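Local coordinates for Beta/gamma crystallin 'Greek key' domain-containing protein (Methanosaeta thermophila PT, PDB 5HT7) that binds transition metal ions such as iron(II) as a trimeric βγ-crystallin, though its biological role is not established, at residues A[3-8]-A[36-41]; A[8-13]-A[62-67]; A[32-37]-A[66-71]; A[44-49]-A[77-82]. All blocks are in the same frame, centred on the assembly; numbering follows the deposited sequence.

How the contacts relate
The four contacts build one βγ-crystallin domain, a piece of a longer protein, from two Greek-key motifs that form two sheets, each completed by a strand of the other motif. Contact 1, buried, and contact 4, partly buried, are strand pairings on opposite sides of the centre, one in each sheet, and repeat one scheme: a bulge and a serine holding the turn beside it. Between them M37 and M79 meet in the apolar interior. Contact 2 lies at the surface, where one hydrogen bond and an amide packed on apolar groups join 8-13 to the strand edge. Contact 3, partly buried, combines an isoleucine, one backbone bond and a bridging water. Contacts 1 and 2 both touch the second subunit.

Contact 1: A[3-8]-A[36-41]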
loop_
_atom_site.group_PDB
_atom_site.type_symbol
_atom_site.label_atom_id
_atom_site.label_comp_id
_atom_site.label_asym_id
_atom_site.label_seq_id
_atom_site.Cartn_x
_atom_site.Cartn_y
_atom_site.Cartn_z
ATOM N N VAL A 3 -4.154 4.372 -6.170
ATOM C CA VAL A 3 -4.165 2.944 -5.897
ATOM C C VAL A 3 -5.170 2.233 -6.792
ATOM O O VAL A 3 -6.313 2.665 -6.888
ATOM C CB VAL A 3 -4.520 2.633 -4.423
ATOM C CG1 VAL A 3 -4.186 1.178 -4.108
ATOM C CG2 VAL A 3 -3.760 3.555 -3.494
ATOM N N LEU A 4 -4.734 1.156 -7.442
ATOM C CA LEU A 4 -5.610 0.329 -8.277
ATOM C C LEU A 4 -5.980 -0.915 -7.515
ATOM O O LEU A 4 -5.167 -1.432 -6.760
ATOM C CB LEU A 4 -4.937 -0.082 -9.584
ATOM C CG LEU A 4 -4.471 1.039 -10.514
ATOM C CD1 LEU A 4 -3.807 0.429 -11.742
ATOM C CD2 LEU A 4 -5.656 1.923 -10.891
ATOM N N PHE A 5 -7.192 -1.411 -7.748
ATOM C CA PHE A 5 -7.688 -2.592 -7.058
ATOM C C PHE A 5 -8.267 -3.576 -8.065
ATOM O O PHE A 5 -8.977 -3.175 -8.989
ATOM C CB PHE A 5 -8.768 -2.220 -6.028
ATOM C CG PHE A 5 -8.271 -1.366 -4.894
ATOM C CD1 PHE A 5 -7.831 -1.946 -3.721
ATOM C CD2 PHE A 5 -8.239 0.011 -5.006
ATOM C CE1 PHE A 5 -7.354 -1.169 -2.677
ATOM C CE2 PHE A 5 -7.773 0.799 -3.966
ATOM C CZ PHE A 5 -7.325 0.201 -2.797
ATOM N N ALA A 6 -7.984 -4.856 -7.872
ATOM C CA ALA A 6 -8.501 -5.898 -8.762
ATOM C C ALA A 6 -10.026 -6.017 -8.729
ATOM O O ALA A 6 -10.649 -6.306 -9.745
ATOM C CB ALA A 6 -7.875 -7.228 -8.421
ATOM N N ASP A 7 -10.638 -5.816 -7.567
ATOM C CA ASP A 7 -12.086 -5.933 -7.475
ATOM C C ASP A 7 -12.741 -4.581 -7.273
ATOM O O ASP A 7 -12.091 -3.611 -6.889
ATOM C CB ASP A 7 -12.483 -6.882 -6.337
ATOM C CG ASP A 7 -11.966 -8.291 -6.549
ATOM O OD1 ASP A 7 -11.925 -8.750 -7.714
ATOM O OD2 ASP A 7 -11.589 -8.938 -5.553
ATOM N N ALA A 8 -14.045 -4.526 -7.521
ATOM C CA ALA A 8 -14.811 -3.322 -7.257
ATOM C C ALA A 8 -14.785 -2.981 -5.768
ATOM O O ALA A 8 -14.528 -3.846 -4.930
ATOM C CB ALA A 8 -16.253 -3.488 -7.744
ATOM N N SER A 36 -11.453 -1.034 -9.552
ATOM C CA SER A 36 -11.687 0.198 -8.819
ATOM C C SER A 36 -10.371 0.912 -8.562
ATOM O O SER A 36 -9.295 0.375 -8.830
ATOM C CB SER A 36 -12.432 -0.055 -7.497
ATOM O OG SER A 36 -11.719 -0.927 -6.638
ATOM N N MET A 37 -10.471 2.138 -8.066
ATOM C CA MET A 37 -9.302 2.989 -7.944
ATOM C C MET A 37 -9.514 4.050 -6.882
ATOM O O MET A 37 -10.635 4.550 -6.695
ATOM C CB MET A 37 -8.990 3.639 -9.301
ATOM C CG MET A 37 -7.904 4.721 -9.256
ATOM S SD MET A 37 -7.511 5.311 -10.921
ATOM C CE MET A 37 -9.034 6.132 -11.373
ATOM N N VAL A 38 -8.441 4.380 -6.164
ATOM C CA VAL A 38 -8.468 5.519 -5.272
ATOM C C VAL A 38 -7.396 6.496 -5.723
ATOM O O VAL A 38 -6.262 6.104 -5.992
ATOM C CB VAL A 38 -8.228 5.118 -3.802
ATOM C CG1 VAL A 38 -8.098 6.373 -2.933
ATOM C CG2 VAL A 38 -9.363 4.229 -3.301
ATOM N N VAL A 39 -7.767 7.760 -5.858
ATOM C CA VAL A 39 -6.790 8.789 -6.177
ATOM C C VAL A 39 -6.580 9.622 -4.923
ATOM O O VAL A 39 -7.536 10.179 -4.385
ATOM C CB VAL A 39 -7.246 9.680 -7.346
ATOM C CG1 VAL A 39 -6.287 10.848 -7.513
ATOM C CG2 VAL A 39 -7.328 8.855 -8.638
ATOM N N LEU A 40 -5.340 9.691 -4.449
ATOM C CA LEU A 40 -5.047 10.386 -3.200
ATOM C C LEU A 40 -4.679 11.844 -3.436
ATOM O O LEU A 40 -5.008 12.719 -2.642
ATOM C CB LEU A 40 -3.920 9.675 -2.450
ATOM C CG LEU A 40 -4.283 8.234 -2.074
ATOM C CD1 LEU A 40 -3.051 7.437 -1.685
ATOM C CD2 LEU A 40 -5.302 8.244 -0.955
ATOM N N SER A 41 -3.992 12.105 -4.535
ATOM C CA SER A 41 -3.616 13.471 -4.848
ATOM C C SER A 41 -3.394 13.631 -6.335
ATOM O O SER A 41 -3.064 12.668 -7.031
ATOM C CB SER A 41 -2.361 13.873 -4.078
ATOM O OG SER A 41 -1.262 13.060 -4.449
#
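F5 runs along the side of strand 36-39, and each part of its side chain finds a different partner there. Its CB sits 3.3 Å from S36 OG. CG stands beside the backbone N (chi1 -65°), which sends the ring back along the neighbouring strand: S36 O lies at the ring edge, and CE2 ends against V38 CG2 at 3.8 Å. An aromatic suits this place because it is long enough to span two residues of the partner. The backbones pair antiparallel. V3 N to V38 O (2.7 Å) and V38 N to V3 O are short bonds in the carbonyl plane, whereas F5 N to S36 O is more bent and comes from above the plane, and the return bond from S36 N is long and weak. On the other face L4 CD2 lies alongside M37 SD at 3.9 Å, the two pointing the same way into the interior, where both meet M79. S36 OG, turned between backbone N and carbonyl carbon (chi1 59°), donates to D7 O at 2.7 Å in the carbonyl plane and also takes the N-H of Q10. Replacing S36 by an alanine would probably leave both D7 O and Q10 N without this mate and set the 7-10 turn free to shift. A serine holding the turn after the first strand of a Greek key is characteristic of βγ-crystallins, and here that turn leads to the iron-binding H14 and H16.

Contact 2: A[8-13]-A[62-67]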
loop_
_atom_site.group_PDB
_atom_site.type_symbol
_atom_site.label_atom_id
_atom_site.label_comp_id
_atom_site.label_asym_id
_atom_site.label_seq_id
_atom_site.Cartn_x
_atom_site.Cartn_y
_atom_site.Cartn_z
ATOM N N ALA A 8 -14.045 -4.526 -7.521
ATOM C CA ALA A 8 -14.811 -3.322 -7.257
ATOM C C ALA A 8 -14.785 -2.981 -5.768
ATOM O O ALA A 8 -14.528 -3.846 -4.930
ATOM C CB ALA A 8 -16.253 -3.488 -7.744
ATOM N N ASN A 9 -15.029 -1.713 -5.454
ATOM C CA ASN A 9 -15.157 -1.250 -4.078
ATOM C C ASN A 9 -13.884 -1.441 -3.256
ATOM O O ASN A 9 -13.948 -1.729 -2.049
ATOM C CB ASN A 9 -16.343 -1.940 -3.383
ATOM C CG ASN A 9 -17.673 -1.527 -3.979
ATOM O OD1 ASN A 9 -18.036 -0.346 -3.956
ATOM N ND2 ASN A 9 -18.414 -2.495 -4.506
ATOM N N GLN A 10 -12.738 -1.265 -3.921
ATOM C CA GLN A 10 -11.442 -1.192 -3.246
ATOM C C GLN A 10 -11.112 -2.491 -2.510
ATOM O O GLN A 10 -10.666 -2.480 -1.358
ATOM C CB GLN A 10 -11.420 -0.002 -2.285
ATOM C CG GLN A 10 -11.597 1.354 -2.962
ATOM C CD GLN A 10 -13.029 1.624 -3.384
ATOM O OE1 GLN A 10 -13.295 1.949 -4.543
ATOM N NE2 GLN A 10 -13.960 1.473 -2.451
ATOM N N ARG A 11 -11.330 -3.611 -3.189
ATOM C CA ARG A 11 -11.018 -4.913 -2.635
ATOM C C ARG A 11 -10.182 -5.701 -3.630
ATOM O O ARG A 11 -10.020 -5.282 -4.782
ATOM C CB ARG A 11 -12.318 -5.648 -2.256
ATOM C CG ARG A 11 -13.125 -4.882 -1.181
ATOM C CD ARG A 11 -14.470 -5.522 -0.805
ATOM N NE ARG A 11 -14.997 -4.933 0.434
ATOM C CZ ARG A 11 -16.167 -4.308 0.545
ATOM N NH1 ARG A 11 -16.961 -4.201 -0.514
ATOM N NH2 ARG A 11 -16.551 -3.793 1.722
ATOM N N GLY A 12 -9.633 -6.831 -3.194
ATOM C CA GLY A 12 -8.756 -7.612 -4.046
ATOM C C GLY A 12 -7.323 -7.109 -3.999
ATOM O O GLY A 12 -7.023 -6.145 -3.289
ATOM N N VAL A 13 -6.426 -7.767 -4.734
ATOM C CA VAL A 13 -5.033 -7.325 -4.775
ATOM C C VAL A 13 -4.971 -5.871 -5.262
ATOM O O VAL A 13 -5.800 -5.437 -6.053
ATOM C CB VAL A 13 -4.150 -8.220 -5.685
ATOM C CG1 VAL A 13 -3.998 -9.616 -5.076
ATOM C CG2 VAL A 13 -4.727 -8.310 -7.087
ATOM N N PRO A 62 -8.667 13.629 -6.984
ATOM C CA PRO A 62 -8.767 12.898 -5.711
ATOM C C PRO A 62 -10.174 12.375 -5.462
ATOM O O PRO A 62 -11.138 13.087 -5.736
ATOM C CB PRO A 62 -8.376 13.952 -4.675
ATOM C CG PRO A 62 -7.440 14.855 -5.427
ATOM C CD PRO A 62 -8.014 14.940 -6.815
ATOM N N GLY A 63 -10.284 11.135 -4.986
ATOM C CA GLY A 63 -11.575 10.523 -4.749
ATOM C C GLY A 63 -11.527 9.004 -4.732
ATOM O O GLY A 63 -10.478 8.400 -4.939
ATOM N N ILE A 64 -12.681 8.401 -4.490
ATOM C CA ILE A 64 -12.837 6.954 -4.441
ATOM C C ILE A 64 -13.741 6.509 -5.592
ATOM O O ILE A 64 -14.886 6.961 -5.701
ATOM C CB ILE A 64 -13.434 6.501 -3.084
ATOM C CG1 ILE A 64 -12.509 6.912 -1.930
ATOM C CG2 ILE A 64 -13.656 5.008 -3.061
ATOM C CD1 ILE A 64 -13.065 6.578 -0.543
ATOM N N TYR A 65 -13.226 5.633 -6.452
ATOM C CA TYR A 65 -13.951 5.190 -7.649
ATOM C C TYR A 65 -14.206 3.684 -7.628
ATOM O O TYR A 65 -13.406 2.906 -8.138
ATOM C CB TYR A 65 -13.172 5.592 -8.908
ATOM C CG TYR A 65 -12.858 7.068 -8.934
ATOM C CD1 TYR A 65 -13.786 7.988 -9.411
ATOM C CD2 TYR A 65 -11.652 7.549 -8.441
ATOM C CE1 TYR A 65 -13.508 9.348 -9.419
ATOM C CE2 TYR A 65 -11.365 8.907 -8.448
ATOM C CZ TYR A 65 -12.301 9.801 -8.940
ATOM O OH TYR A 65 -12.027 11.151 -8.942
ATOM N N PRO A 66 -15.339 3.272 -7.037
ATOM C CA PRO A 66 -15.610 1.867 -6.699
ATOM C C PRO A 66 -15.851 0.961 -7.890
ATOM O O PRO A 66 -15.811 -0.257 -7.727
ATOM C CB PRO A 66 -16.884 1.949 -5.851
ATOM C CG PRO A 66 -16.962 3.365 -5.402
ATOM C CD PRO A 66 -16.401 4.157 -6.536
ATOM N N SER A 67 -16.115 1.535 -9.061
ATOM C CA SER A 67 -16.358 0.726 -10.252
ATOM C C SER A 67 -15.957 1.469 -11.518
ATOM O O SER A 67 -16.787 2.127 -12.145
ATOM C CB SER A 67 -17.833 0.322 -10.328
ATOM O OG SER A 67 -18.064 -0.524 -11.444
#
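The carboxamide of Q10 has the CG2 methyl of I64 packed against it: CG2 is 3.4 Å from OE1 and only slightly farther from CD and NE2. The two side chains cross at about a right angle. At its oxygen end the same amide meets P66, with OE1 3.2 Å from P66 CA, a carbon between the proline's amide nitrogen and its carbonyl. A bend at chi2 (75°) carries the amide over to the strand edge. The amide of N9 also touches proline, its OD1 resting 3.2 Å from P66 CB. The ring of Y65 turns to the other side, edge-to-face with F60, and its OH bonds to G61 O.

One hydrogen bond ties the backbones, N9 N to P66 O at 2.8 Å, on a lone pair of the carbonyl. A8 CB packs against that same oxygen at 3.3 Å. P66 ends the strand well, since it can accept here but has no N-H to offer. N9 and Q10 both take left-handed backbone angles, which asparagine tolerates readily, and G12 has angles that call for glycine. Beyond them, R11 forms a salt bridge with D21 of the second subunit. The 8-13 loop, with its glycine, joins strands 3-5 and 14-16 and corresponds to the folded a-b hairpin of the βγ-crystallin Greek key.

Contact 3: A[32-37]-A[66-71]; sequences ATPRSM and PSIADY
I68 faces P34, R35, S36 and M37 with every branch of its side chain. CG1 lies between backbone N and carbonyl carbon (chi1 56°), which brings it to 3.7 Å from R35 O and takes CD1 on to P34, 3.6 Å from P34 O and a little farther from the proline CB. CG2 points the other way, to M37 CB at 4.1 Å and the CA of S36. A branched isoleucine suits this place, because its two arms are spread along the lead-in to strand 36-39. Its own backbone joins in: I68 N donates to R35 O at 3.1 Å, from well above the carbonyl plane, and S67 CA adds a CA-H...O contact to the same oxygen. Alongside, S36 CB packs on P66 O at 3.4 Å.

The next shell holds R35 O and the turn in position. Water 1 donates to R35 O at 2.8 Å and accepts from A69 N, bridging R35, just before strand 36-39, and the 3-10 segment 68-71. That segment is closed by D70 N to S67 O and Y71 N to I68 O. Across from it, R35 and S36 both face F5 in a classic beta bulge. With two donors and a CA-H gathered on R35 O, the polar link is concentrated on one acceptor, while the apolar branches of I68 pack on the buried side.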
loop_
_atom_site.group_PDB
_atom_site.type_symbol
_atom_site.label_atom_id
_atom_site.label_comp_id
_atom_site.label_asym_id
_atom_site.label_seq_id
_atom_site.Cartn_x
_atom_site.Cartn_y
_atom_site.Cartn_z
ATOM N N ALA A 32 -4.349 -8.874 -13.079
ATOM C CA ALA A 32 -5.784 -8.621 -13.130
ATOM C C ALA A 32 -6.061 -7.271 -13.759
ATOM O O ALA A 32 -5.251 -6.350 -13.671
ATOM C CB ALA A 32 -6.391 -8.677 -11.740
ATOM N N THR A 33 -7.211 -7.156 -14.402
ATOM C CA THR A 33 -7.673 -5.862 -14.854
ATOM C C THR A 33 -8.197 -5.127 -13.642
ATOM O O THR A 33 -8.886 -5.709 -12.803
ATOM C CB THR A 33 -8.765 -5.988 -15.919
ATOM O OG1 THR A 33 -9.870 -6.716 -15.367
ATOM C CG2 THR A 33 -8.228 -6.733 -17.116
ATOM N N PRO A 34 -7.842 -3.851 -13.509
ATOM C CA PRO A 34 -8.330 -3.124 -12.333
ATOM C C PRO A 34 -9.827 -2.827 -12.432
ATOM O O PRO A 34 -10.320 -2.539 -13.522
ATOM C CB PRO A 34 -7.493 -1.834 -12.350
ATOM C CG PRO A 34 -7.136 -1.648 -13.774
ATOM C CD PRO A 34 -6.947 -3.031 -14.341
ATOM N N ARG A 35 -10.545 -2.916 -11.312
ATOM C CA ARG A 35 -11.972 -2.639 -11.308
ATOM C C ARG A 35 -12.378 -1.503 -10.389
ATOM O O ARG A 35 -13.521 -1.057 -10.427
ATOM C CB ARG A 35 -12.747 -3.906 -10.943
ATOM C CG ARG A 35 -12.621 -4.937 -12.040
ATOM C CD ARG A 35 -13.505 -6.157 -11.834
ATOM N NE ARG A 35 -13.494 -6.972 -13.053
ATOM C CZ ARG A 35 -14.086 -8.156 -13.161
ATOM N NH1 ARG A 35 -14.731 -8.667 -12.117
ATOM N NH2 ARG A 35 -14.031 -8.822 -14.310
ATOM N N SER A 36 -11.453 -1.034 -9.552
ATOM C CA SER A 36 -11.687 0.198 -8.819
ATOM C C SER A 36 -10.371 0.912 -8.562
ATOM O O SER A 36 -9.295 0.375 -8.830
ATOM C CB SER A 36 -12.432 -0.055 -7.497
ATOM O OG SER A 36 -11.719 -0.927 -6.638
ATOM N N MET A 37 -10.471 2.138 -8.066
ATOM C CA MET A 37 -9.302 2.989 -7.944
ATOM C C MET A 37 -9.514 4.050 -6.882
ATOM O O MET A 37 -10.635 4.550 -6.695
ATOM C CB MET A 37 -8.990 3.639 -9.301
ATOM C CG MET A 37 -7.904 4.721 -9.256
ATOM S SD MET A 37 -7.511 5.311 -10.921
ATOM C CE MET A 37 -9.034 6.132 -11.373
ATOM N N PRO A 66 -15.339 3.272 -7.037
ATOM C CA PRO A 66 -15.610 1.867 -6.699
ATOM C C PRO A 66 -15.851 0.961 -7.890
ATOM O O PRO A 66 -15.811 -0.257 -7.727
ATOM C CB PRO A 66 -16.884 1.949 -5.851
ATOM C CG PRO A 66 -16.962 3.365 -5.402
ATOM C CD PRO A 66 -16.401 4.157 -6.536
ATOM N N SER A 67 -16.115 1.535 -9.061
ATOM C CA SER A 67 -16.358 0.726 -10.252
ATOM C C SER A 67 -15.957 1.469 -11.518
ATOM O O SER A 67 -16.787 2.127 -12.145
ATOM C CB SER A 67 -17.833 0.322 -10.328
ATOM O OG SER A 67 -18.064 -0.524 -11.444
ATOM N N ILE A 68 -14.694 1.364 -11.914
ATOM C CA ILE A 68 -14.230 2.224 -12.997
ATOM C C ILE A 68 -14.774 1.759 -14.353
ATOM O O ILE A 68 -14.682 2.483 -15.336
ATOM C CB ILE A 68 -12.690 2.320 -13.036
ATOM C CG1 ILE A 68 -12.041 0.945 -13.152
ATOM C CG2 ILE A 68 -12.182 3.033 -11.790
ATOM C CD1 ILE A 68 -10.503 1.023 -13.193
ATOM N N ALA A 69 -15.360 0.566 -14.397
ATOM C CA ALA A 69 -16.087 0.126 -15.586
ATOM C C ALA A 69 -17.227 1.091 -15.928
ATOM O O ALA A 69 -17.591 1.233 -17.093
ATOM C CB ALA A 69 -16.625 -1.277 -15.398
ATOM N N ASP A 70 -17.777 1.760 -14.918
ATOM C CA ASP A 70 -18.806 2.775 -15.150
ATOM C C ASP A 70 -18.315 3.889 -16.078
ATOM O O ASP A 70 -19.096 4.475 -16.825
ATOM C CB ASP A 70 -19.276 3.381 -13.828
ATOM C CG ASP A 70 -19.963 2.373 -12.939
ATOM O OD1 ASP A 70 -20.162 1.224 -13.390
ATOM O OD2 ASP A 70 -20.319 2.730 -11.793
ATOM N N TYR A 71 -17.020 4.176 -16.022
ATOM C CA TYR A 71 -16.420 5.212 -16.853
ATOM C C TYR A 71 -15.930 4.632 -18.177
ATOM O O TYR A 71 -15.240 5.305 -18.944
ATOM C CB TYR A 71 -15.259 5.888 -16.111
ATOM C CG TYR A 71 -15.659 6.549 -14.809
ATOM C CD1 TYR A 71 -15.725 5.824 -13.625
ATOM C CD2 TYR A 71 -15.971 7.900 -14.763
ATOM C CE1 TYR A 71 -16.093 6.426 -12.439
ATOM C CE2 TYR A 71 -16.339 8.509 -13.583
ATOM C CZ TYR A 71 -16.398 7.769 -12.425
ATOM O OH TYR A 71 -16.758 8.378 -11.250
HETATM O O HOH W 1 -15.128 -1.801 -12.581
#

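Contact 4: A[44-49]-A[77-82]; sequences WRLYRE and GSMKRI
G77 and S78 both face Y47 in a classic beta bulge where strand 78-81 begins and strand 44-47 ends. Y47 O takes G77 N at 2.8 Å and, weakly, S78 N. Glycine suits position 77, since a CB there would clash with E49 C and R48 O. Beyond the bulge the pairing is regular, with R45 N and K80 N each bonded to the other residue's carbonyl nearly along the C=O axis. S78 OG donates to E49 O at 2.8 Å and also accepts from F52 N, so one hydroxyl holds the turn after strand 44-47, just as the serine of the other βγ-crystallin Greek-key motif does. Y47 lies beside it, its CB 3.3 Å from S78 OG and its ring edge against S78 O and M79 CA.

On the inward face the indole of W44 carries R81 CB over the centre of its six-membered ring, a CH-pi contact at 4.1 Å. M79, bent at chi3 (-60°), puts CE 3.7 Å from W44 CE3 and 3.8 Å from L46 CD1. An alanine at W44 would probably open a gap beside M79 CE and leave R81 CB without its aromatic floor, and S41 O would lose the indole N-H. On the opposite face I82 CG2 lies over the guanidinium of R45, 3.9 Å from CZ, while R45 NE forms a salt bridge with E59.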
loop_
_atom_site.group_PDB
_atom_site.type_symbol
_atom_site.label_atom_id
_atom_site.label_comp_id
_atom_site.label_asym_id
_atom_site.label_seq_id
_atom_site.Cartn_x
_atom_site.Cartn_y
_atom_site.Cartn_z
ATOM N N TRP A 44 -5.289 12.514 -12.631
ATOM C CA TRP A 44 -4.631 11.451 -13.385
ATOM C C TRP A 44 -5.285 11.194 -14.740
ATOM O O TRP A 44 -6.514 11.262 -14.887
ATOM C CB TRP A 44 -4.617 10.156 -12.562
ATOM C CG TRP A 44 -3.714 10.215 -11.356
ATOM C CD1 TRP A 44 -3.891 10.961 -10.229
ATOM C CD2 TRP A 44 -2.497 9.491 -11.169
ATOM N NE1 TRP A 44 -2.850 10.757 -9.353
ATOM C CE2 TRP A 44 -1.983 9.852 -9.906
ATOM C CE3 TRP A 44 -1.788 8.572 -11.946
ATOM C CZ2 TRP A 44 -0.792 9.333 -9.410
ATOM C CZ3 TRP A 44 -0.605 8.064 -11.452
ATOM C CH2 TRP A 44 -0.124 8.440 -10.194
ATOM N N ARG A 45 -4.451 10.890 -15.725
ATOM C CA ARG A 45 -4.923 10.437 -17.021
ATOM C C ARG A 45 -4.608 8.946 -17.164
ATOM O O ARG A 45 -3.501 8.502 -16.837
ATOM C CB ARG A 45 -4.271 11.254 -18.147
ATOM C CG ARG A 45 -4.797 10.958 -19.541
ATOM C CD ARG A 45 -4.212 11.943 -20.568
ATOM N NE ARG A 45 -4.476 13.332 -20.187
ATOM C CZ ARG A 45 -3.863 14.392 -20.709
ATOM N NH1 ARG A 45 -2.945 14.243 -21.654
ATOM N NH2 ARG A 45 -4.177 15.610 -20.285
ATOM N N LEU A 46 -5.592 8.182 -17.622
ATOM C CA LEU A 46 -5.457 6.738 -17.809
ATOM C C LEU A 46 -5.433 6.412 -19.292
ATOM O O LEU A 46 -6.101 7.072 -20.075
ATOM C CB LEU A 46 -6.614 5.998 -17.141
ATOM C CG LEU A 46 -6.550 5.669 -15.648
ATOM C CD1 LEU A 46 -6.223 6.889 -14.816
ATOM C CD2 LEU A 46 -7.890 5.063 -15.240
ATOM N N TYR A 47 -4.688 5.379 -19.669
ATOM C CA TYR A 47 -4.515 5.027 -21.075
ATOM C C TYR A 47 -4.784 3.542 -21.298
ATOM O O TYR A 47 -4.504 2.726 -20.417
ATOM C CB TYR A 47 -3.091 5.354 -21.541
ATOM C CG TYR A 47 -2.619 6.771 -21.292
ATOM C CD1 TYR A 47 -2.221 7.187 -20.016
ATOM C CD2 TYR A 47 -2.524 7.685 -22.342
ATOM C CE1 TYR A 47 -1.775 8.486 -19.792
ATOM C CE2 TYR A 47 -2.077 8.975 -22.130
ATOM C CZ TYR A 47 -1.698 9.367 -20.863
ATOM O OH TYR A 47 -1.250 10.645 -20.657
ATOM N N ARG A 48 -5.293 3.191 -22.479
ATOM C CA ARG A 48 -5.560 1.791 -22.819
ATOM C C ARG A 48 -4.295 0.990 -23.078
ATOM O O ARG A 48 -4.246 -0.211 -22.795
ATOM C CB ARG A 48 -6.459 1.701 -24.052
ATOM C CG ARG A 48 -7.800 2.365 -23.874
ATOM C CD ARG A 48 -8.602 2.340 -25.167
ATOM N NE ARG A 48 -9.898 2.959 -24.938
ATOM C CZ ARG A 48 -10.123 4.258 -25.054
ATOM N NH1 ARG A 48 -9.140 5.070 -25.424
ATOM N NH2 ARG A 48 -11.329 4.744 -24.803
ATOM N N GLU A 49 -3.282 1.653 -23.636
ATOM C CA GLU A 49 -2.050 0.991 -24.050
ATOM C C GLU A 49 -0.872 1.432 -23.185
ATOM O O GLU A 49 -0.938 2.467 -22.528
ATOM C CB GLU A 49 -1.765 1.286 -25.534
ATOM C CG GLU A 49 -2.791 0.677 -26.482
ATOM C CD GLU A 49 -2.517 0.988 -27.941
ATOM O OE1 GLU A 49 -1.476 1.616 -28.240
ATOM O OE2 GLU A 49 -3.349 0.605 -28.792
ATOM N N GLY A 77 -3.392 0.321 -19.586
ATOM C CA GLY A 77 -2.068 -0.039 -20.038
ATOM C C GLY A 77 -1.014 0.846 -19.405
ATOM O O GLY A 77 0.136 0.438 -19.250
ATOM N N SER A 78 -1.403 2.070 -19.072
ATOM C CA SER A 78 -0.500 3.019 -18.431
ATOM C C SER A 78 -1.322 4.142 -17.808
ATOM O O SER A 78 -2.510 4.296 -18.111
ATOM C CB SER A 78 0.513 3.592 -19.435
ATOM O OG SER A 78 -0.144 4.245 -20.506
ATOM N N MET A 79 -0.698 4.913 -16.924
ATOM C CA MET A 79 -1.364 6.063 -16.324
ATOM C C MET A 79 -0.330 7.021 -15.766
ATOM O O MET A 79 0.777 6.617 -15.419
ATOM C CB MET A 79 -2.345 5.635 -15.224
ATOM C CG MET A 79 -1.742 4.742 -14.157
ATOM S SD MET A 79 -2.997 4.024 -13.063
ATOM C CE MET A 79 -3.757 5.458 -12.377
ATOM N N LYS A 80 -0.689 8.293 -15.683
ATOM C CA LYS A 80 0.246 9.298 -15.192
ATOM C C LYS A 80 -0.485 10.504 -14.623
ATOM O O LYS A 80 -1.590 10.849 -15.046
ATOM C CB LYS A 80 1.215 9.748 -16.300
ATOM C CG LYS A 80 0.725 10.898 -17.169
ATOM C CD LYS A 80 1.888 11.692 -17.803
ATOM C CE LYS A 80 2.781 12.347 -16.737
ATOM N NZ LYS A 80 3.516 13.577 -17.204
ATOM N N ARG A 81 0.150 11.124 -13.642
ATOM C CA ARG A 81 -0.358 12.328 -13.021
ATOM C C ARG A 81 -0.114 13.490 -13.968
ATOM O O ARG A 81 1.008 13.690 -14.417
ATOM C CB ARG A 81 0.341 12.553 -11.680
ATOM C CG ARG A 81 -0.306 13.587 -10.802
ATOM C CD ARG A 81 0.467 13.753 -9.507
ATOM N NE ARG A 81 0.032 14.956 -8.809
ATOM C CZ ARG A 81 0.531 15.377 -7.653
ATOM N NH1 ARG A 81 1.488 14.687 -7.051
ATOM N NH2 ARG A 81 0.063 16.486 -7.102
ATOM N N ILE A 82 -1.152 14.252 -14.290
ATOM C CA ILE A 82 -0.962 15.367 -15.216
ATOM C C ILE A 82 -0.847 16.709 -14.500
ATOM O O ILE A 82 -0.412 17.705 -15.091
ATOM C CB ILE A 82 -2.095 15.437 -16.257
ATOM C CG1 ILE A 82 -3.455 15.404 -15.567
ATOM C CG2 ILE A 82 -1.965 14.297 -17.256
ATOM C CD1 ILE A 82 -4.620 15.304 -16.528
#